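Local coordinates for iron-binding protein (Staphylococcus epidermidis, PDB 4M7O) that probably binds iron or an iron complex as a periplasmic-type solute-binding protein and probably hands it to an uptake transporter, as other solute-binding proteins do, at residues R24-I29 and E73-A78. Sequence-based numbering, arbitrary orientation.
Sequences RIISLI and EELIKA
R24 reaches across to the carbonyl of A78, the last residue of 73-78, which follows the turns of the helix, and two of its nitrogens donate hydrogen bonds to that one oxygen. NH2 of R24 lies 2.8 Å from A78 O and NE of R24 lies 3.1 Å from the same atom, so the guanidinium grips it side-on, with the oxygen almost in the guanidinium plane. NE lies in the carbonyl plane, whereas NH2 is tilted 33° from it. A bend in the arginine chain at chi3 (65°) turns the NE edge toward the A78 carbonyl, and the paired N-H groups hold the guanidinium in place. NE also makes a weak hydrogen bond to K79 O. This polar end is the solvent side of the contact, since R24 is exposed.

Deeper in, the contact is apolar and buried. CD1 of I26 meets CD2 of L75 at 3.8 Å and CB of A78 at 4.1 Å; the extended CG1-CD1 branch of I26 (chi2 177°) carries the methyl across from the strand. The I26 and L75 side chains cross obliquely, and F65 touches both, while P80 also packs on I26.

Strand 25-27 is the central strand of the five-stranded parallel sheet, flanked by 45-49 and 82-86. Helix 72-77 belongs to the beta-alpha-beta crossover from edge strand 63-65 to strand 82-86, in an alpha/beta lobe consistent with the bilobal periplasmic-binding-protein fold, and the contact packs it against one sheet face. L75 also touches V96 and L100 of helix 94-102 on this face, whereas I25 and S27 meet L36 of helix 30-38.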
ATOM      1  N   ARG A  24      11.724  -8.781 -21.716  1.00 33.09           N
ATOM      2  CA  ARG A  24      12.744  -8.323 -20.787  1.00 31.34           C
ATOM      3  C   ARG A  24      12.216  -7.159 -19.953  1.00 36.27           C
ATOM      4  O   ARG A  24      12.502  -5.990 -20.229  1.00 39.67           O
ATOM      5  CB  ARG A  24      14.010  -7.917 -21.564  1.00 30.57           C
ATOM      6  CG  ARG A  24      14.634  -9.069 -22.343  1.00 31.21           C
ATOM      7  CD  ARG A  24      15.985  -8.654 -22.949  1.00 38.22           C
ATOM      8  NE  ARG A  24      16.967  -8.372 -21.906  1.00 38.08           N
ATOM      9  CZ  ARG A  24      17.724  -9.302 -21.328  1.00 39.02           C
ATOM     10  NH1 ARG A  24      17.611 -10.575 -21.691  1.00 34.28           N
ATOM     11  NH2 ARG A  24      18.594  -8.958 -20.386  1.00 39.42           N
ATOM     12  N   ILE A  25      11.438  -7.493 -18.934  1.00 33.89           N
ATOM     13  CA  ILE A  25      10.764  -6.497 -18.126  1.00 30.89           C
ATOM     14  C   ILE A  25      11.618  -6.130 -16.916  1.00 31.96           C
ATOM     15  O   ILE A  25      12.204  -7.010 -16.269  1.00 30.31           O
ATOM     16  CB  ILE A  25       9.411  -7.047 -17.629  1.00 31.94           C
ATOM     17  CG1 ILE A  25       8.541  -7.440 -18.824  1.00 31.08           C
ATOM     18  CG2 ILE A  25       8.706  -6.030 -16.733  1.00 26.49           C
ATOM     19  CD1 ILE A  25       7.343  -8.291 -18.464  1.00 24.86           C
ATOM     20  N   ILE A  26      11.703  -4.835 -16.623  1.00 31.80           N
ATOM     21  CA  ILE A  26      12.276  -4.386 -15.363  1.00 32.29           C
ATOM     22  C   ILE A  26      11.146  -3.826 -14.498  1.00 31.65           C
ATOM     23  O   ILE A  26      10.434  -2.905 -14.907  1.00 33.02           O
ATOM     24  CB  ILE A  26      13.376  -3.324 -15.559  1.00 34.94           C
ATOM     25  CG1 ILE A  26      14.571  -3.925 -16.307  1.00 33.16           C
ATOM     26  CG2 ILE A  26      13.816  -2.755 -14.219  1.00 33.06           C
ATOM     27  CD1 ILE A  26      15.692  -2.930 -16.608  1.00 32.10           C
ATOM     28  N   SER A  27      10.970  -4.399 -13.309  1.00 27.99           N
ATOM     29  CA  SER A  27       9.916  -3.948 -12.386  1.00 25.56           C
ATOM     30  C   SER A  27      10.534  -3.201 -11.213  1.00 31.46           C
ATOM     31  O   SER A  27      11.415  -3.735 -10.538  1.00 31.09           O
ATOM     32  CB  SER A  27       9.113  -5.132 -11.873  1.00 26.13           C
ATOM     33  OG  SER A  27       8.067  -4.697 -11.011  1.00 33.34           O
ATOM     34  N   LEU A  28      10.060  -1.979 -10.964  1.00 27.95           N
ATOM     35  CA  LEU A  28      10.719  -1.067 -10.024  1.00 25.51           C
ATOM     36  C   LEU A  28      10.015  -0.839  -8.688  1.00 25.51           C
ATOM     37  O   LEU A  28      10.472  -0.019  -7.874  1.00 24.77           O
ATOM     38  CB  LEU A  28      11.001   0.283 -10.694  1.00 26.65           C
ATOM     39  CG  LEU A  28      12.059   0.210 -11.801  1.00 31.52           C
ATOM     40  CD1 LEU A  28      12.473   1.615 -12.278  1.00 31.56           C
ATOM     41  CD2 LEU A  28      13.260  -0.578 -11.320  1.00 25.42           C
ATOM     42  N   ILE A  29       8.915  -1.548  -8.447  1.00 24.50           N
ATOM     43  CA  ILE A  29       8.241  -1.441  -7.157  1.00 26.38           C
ATOM     44  C   ILE A  29       7.628  -2.802  -6.830  1.00 27.97           C
ATOM     45  O   ILE A  29       7.177  -3.506  -7.734  1.00 28.51           O
ATOM     46  CB  ILE A  29       7.203  -0.263  -7.153  1.00 28.06           C
ATOM     47  CG1 ILE A  29       6.902   0.224  -5.717  1.00 28.22           C
ATOM     48  CG2 ILE A  29       5.924  -0.656  -7.895  1.00 26.89           C
ATOM     49  CD1 ILE A  29       6.420   1.666  -5.628  1.00 40.32           C
ATOM     50  N   GLU A  73      23.272   3.485 -16.680  1.00 55.10           N
ATOM     51  CA  GLU A  73      24.038   2.617 -17.562  1.00 68.41           C
ATOM     52  C   GLU A  73      23.687   1.150 -17.342  1.00 62.21           C
ATOM     53  O   GLU A  73      23.665   0.364 -18.290  1.00 54.73           O
ATOM     54  CB  GLU A  73      25.537   2.852 -17.386  1.00 77.98           C
ATOM     55  CG  GLU A  73      26.010   4.167 -17.974  1.00 88.70           C
ATOM     56  CD  GLU A  73      25.833   4.227 -19.483  1.00 95.64           C
ATOM     57  OE1 GLU A  73      25.962   3.171 -20.139  1.00 95.92           O
ATOM     58  OE2 GLU A  73      25.564   5.327 -20.015  1.00 99.72           O
ATOM     59  N   GLU A  74      23.397   0.792 -16.095  1.00 57.95           N
ATOM     60  CA  GLU A  74      23.101  -0.590 -15.751  1.00 62.46           C
ATOM     61  C   GLU A  74      21.721  -0.964 -16.269  1.00 49.43           C
ATOM     62  O   GLU A  74      21.464  -2.127 -16.604  1.00 46.35           O
ATOM     63  CB  GLU A  74      23.186  -0.790 -14.233  1.00 71.54           C
ATOM     64  CG  GLU A  74      23.868  -2.084 -13.791  1.00 81.34           C
ATOM     65  CD  GLU A  74      25.373  -2.110 -14.070  1.00 93.32           C
ATOM     66  OE1 GLU A  74      25.924  -1.115 -14.593  1.00 97.56           O
ATOM     67  OE2 GLU A  74      26.015  -3.137 -13.760  1.00 96.58           O
ATOM     68  N   LEU A  75      20.844   0.033 -16.340  1.00 42.44           N
ATOM     69  CA  LEU A  75      19.498  -0.149 -16.877  1.00 39.67           C
ATOM     70  C   LEU A  75      19.569  -0.408 -18.387  1.00 42.81           C
ATOM     71  O   LEU A  75      18.922  -1.318 -18.898  1.00 44.84           O
ATOM     72  CB  LEU A  75      18.630   1.082 -16.584  1.00 38.92           C
ATOM     73  CG  LEU A  75      18.015   1.272 -15.184  1.00 39.23           C
ATOM     74  CD1 LEU A  75      17.378   2.653 -15.065  1.00 37.44           C
ATOM     75  CD2 LEU A  75      16.974   0.218 -14.903  1.00 39.93           C
ATOM     76  N   ILE A  76      20.361   0.392 -19.087  1.00 43.45           N
ATOM     77  CA  ILE A  76      20.563   0.220 -20.527  1.00 50.01           C
ATOM     78  C   ILE A  76      21.185  -1.137 -20.814  1.00 49.84           C
ATOM     79  O   ILE A  76      20.808  -1.825 -21.767  1.00 50.40           O
ATOM     80  CB  ILE A  76      21.481   1.336 -21.090  1.00 51.91           C
ATOM     81  CG1 ILE A  76      20.789   2.696 -20.968  1.00 58.70           C
ATOM     82  CG2 ILE A  76      21.881   1.056 -22.540  1.00 55.12           C
ATOM     83  CD1 ILE A  76      21.640   3.861 -21.419  1.00 68.54           C
ATOM     84  N   LYS A  77      22.143  -1.509 -19.973  1.00 49.82           N
ATOM     85  CA  LYS A  77      22.924  -2.729 -20.140  1.00 50.67           C
ATOM     86  C   LYS A  77      22.021  -3.956 -20.020  1.00 45.64           C
ATOM     87  O   LYS A  77      22.263  -4.979 -20.650  1.00 46.98           O
ATOM     88  CB  LYS A  77      24.009  -2.733 -19.062  1.00 55.23           C
ATOM     89  CG  LYS A  77      25.061  -3.813 -19.148  1.00 63.44           C
ATOM     90  CD  LYS A  77      26.000  -3.682 -17.942  1.00 68.46           C
ATOM     91  CE  LYS A  77      26.434  -5.034 -17.387  1.00 69.75           C
ATOM     92  NZ  LYS A  77      27.850  -5.356 -17.709  1.00 74.59           N
ATOM     93  N   ALA A  78      20.952  -3.828 -19.239  1.00 42.43           N
ATOM     94  CA  ALA A  78      20.025  -4.933 -19.017  1.00 40.44           C
ATOM     95  C   ALA A  78      19.123  -5.138 -20.229  1.00 45.98           C
ATOM     96  O   ALA A  78      18.400  -6.149 -20.321  1.00 41.35           O
ATOM     97  CB  ALA A  78      19.179  -4.676 -17.775  1.00 37.66           C
TER